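PDB 2O0A: spindle pole body-associated protein VIK1 from Saccharomyces cerevisiae, which recruits the minus end-directed motor KAR3 to microtubules and the spindle pole body, and carries a C-terminal motor homology domain that lacks a nucleotide-binding site. Local coordinates for residues E72-F75 and F76-E79. Residues are numbered along the deposited sequence; the frame is centred on the assembly and turned at random.
Sequences EDKF and FTQE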
loop_
_atom_site.group_PDB
_atom_site.type_symbol
_atom_site.label_atom_id
_atom_site.label_comp_id
_atom_site.label_asym_id
_atom_site.label_seq_id
_atom_site.Cartn_x
_atom_site.Cartn_y
_atom_site.Cartn_z
ATOM N N GLU A 72 0.816 -12.741 4.033
ATOM C CA GLU A 72 0.963 -11.649 3.054
ATOM C C GLU A 72 0.500 -12.037 1.651
ATOM O O GLU A 72 -0.170 -11.265 0.992
ATOM C CB GLU A 72 2.338 -10.992 3.157
ATOM C CG GLU A 72 2.326 -10.290 4.522
ATOM C CD GLU A 72 3.617 -9.718 5.019
ATOM O OE1 GLU A 72 4.655 -9.866 4.352
ATOM O OE2 GLU A 72 3.574 -9.117 6.127
ATOM N N ASP A 73 0.773 -13.269 1.231
ATOM C CA ASP A 73 0.245 -13.746 -0.054
ATOM C C ASP A 73 -1.291 -13.741 -0.094
ATOM O O ASP A 73 -1.896 -13.360 -1.114
ATOM C CB ASP A 73 0.738 -15.165 -0.329
ATOM C CG ASP A 73 2.219 -15.244 -0.630
ATOM O OD1 ASP A 73 2.860 -14.226 -0.988
ATOM O OD2 ASP A 73 2.751 -16.373 -0.534
ATOM N N LYS A 74 -1.929 -14.197 0.992
ATOM C CA LYS A 74 -3.395 -14.190 1.087
ATOM C C LYS A 74 -3.963 -12.773 1.192
ATOM O O LYS A 74 -5.047 -12.474 0.666
ATOM C CB LYS A 74 -3.854 -15.042 2.277
ATOM C CG LYS A 74 -5.355 -15.235 2.319
ATOM C CD LYS A 74 -5.759 -16.304 3.324
ATOM C CE LYS A 74 -5.443 -17.689 2.787
ATOM N NZ LYS A 74 -6.234 -18.027 1.568
ATOM N N PHE A 75 -3.217 -11.882 1.844
ATOM C CA PHE A 75 -3.629 -10.471 1.864
ATOM C C PHE A 75 -3.864 -9.990 0.432
ATOM O O PHE A 75 -4.883 -9.391 0.129
ATOM C CB PHE A 75 -2.616 -9.541 2.558
ATOM C CG PHE A 75 -2.937 -8.092 2.339
ATOM C CD1 PHE A 75 -3.931 -7.472 3.086
ATOM C CD2 PHE A 75 -2.293 -7.361 1.342
ATOM C CE1 PHE A 75 -4.271 -6.139 2.854
ATOM C CE2 PHE A 75 -2.625 -6.031 1.101
ATOM C CZ PHE A 75 -3.621 -5.424 1.867
ATOM N N PHE A 76 -2.912 -10.252 -0.446
ATOM C CA PHE A 76 -3.061 -9.757 -1.800
ATOM C C PHE A 76 -4.171 -10.445 -2.575
ATOM O O PHE A 76 -4.985 -9.769 -3.204
ATOM C CB PHE A 76 -1.706 -9.796 -2.512
ATOM C CG PHE A 76 -0.793 -8.724 -2.023
ATOM C CD1 PHE A 76 -1.105 -7.392 -2.256
ATOM C CD2 PHE A 76 0.306 -9.025 -1.229
ATOM C CE1 PHE A 76 -0.315 -6.370 -1.752
ATOM C CE2 PHE A 76 1.106 -7.999 -0.731
ATOM C CZ PHE A 76 0.789 -6.672 -0.997
ATOM N N THR A 77 -4.235 -11.770 -2.504
ATOM C CA THR A 77 -5.261 -12.500 -3.274
ATOM C C THR A 77 -6.690 -12.325 -2.744
ATOM O O THR A 77 -7.649 -12.289 -3.523
ATOM C CB THR A 77 -4.928 -14.006 -3.389
ATOM O OG1 THR A 77 -4.840 -14.590 -2.087
ATOM C CG2 THR A 77 -3.602 -14.199 -4.070
ATOM N N GLN A 78 -6.828 -12.222 -1.424
ATOM C CA GLN A 78 -8.138 -12.193 -0.765
ATOM C C GLN A 78 -8.612 -10.783 -0.434
ATOM O O GLN A 78 -9.783 -10.445 -0.621
ATOM C CB GLN A 78 -8.061 -13.055 0.503
ATOM C CG GLN A 78 -9.267 -13.055 1.429
ATOM C CD GLN A 78 -9.032 -13.998 2.596
ATOM O OE1 GLN A 78 -8.881 -15.213 2.408
ATOM N NE2 GLN A 78 -8.978 -13.450 3.797
ATOM N N GLU A 79 -7.711 -9.969 0.092
ATOM C CA GLU A 79 -8.124 -8.704 0.685
ATOM C C GLU A 79 -7.918 -7.517 -0.235
ATOM O O GLU A 79 -8.677 -6.552 -0.164
ATOM C CB GLU A 79 -7.369 -8.450 1.996
ATOM C CG GLU A 79 -7.607 -9.519 3.099
ATOM C CD GLU A 79 -9.064 -9.592 3.554
ATOM O OE1 GLU A 79 -9.811 -8.605 3.374
ATOM O OE2 GLU A 79 -9.439 -10.654 4.108
#
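Phe-76 presents one ring face to the edge of Phe-75 in the first turns of helix 72-89, which packs against the central sheet of the kinesin-like motor homology domain. The pair is T-shaped, with planes at 80° and Phe-75 CD2 standing 3.6 Å above the centre of the Phe-76 ring. Phe-76 N bonds back to Glu-72 O at 3.3 Å. Beyond the pair the rings serve different neighbours: Phe-75 reaches Ile-65 and Leu-267 of the sheet, whereas Phe-76 touches Ser-110 and Leu-111 of helix 105-116. Were Phe-76 cut back to an alanine, the edge of Phe-75 would probably lose its aromatic face and a gap would be likely to open toward Leu-111.

Next comes Thr-77, whose N continues the helical bonding to Asp-73 O at 3.2 Å. Gln-78 N binds Lys-74 O more closely, at 2.8 Å. The Gln-78 side chain runs out extended, CG swung opposite the main-chain nitrogen (chi1 174°), which lays Gln-78 OE1 3.4 Å from Lys-74 CD, a contact with the aliphatic part of the lysine.

At Glu-79 the N meets Phe-75 O from above the carbonyl plane, while CB packs against Phe-75 CD1. Its OE1 forms a salt bridge with Arg-13 of helix 4-23, tying the two helices together. Glu-79 OE2 takes a nearly straight bond (177°) on its anti side from Gln-78 NE2, 2.9 Å away.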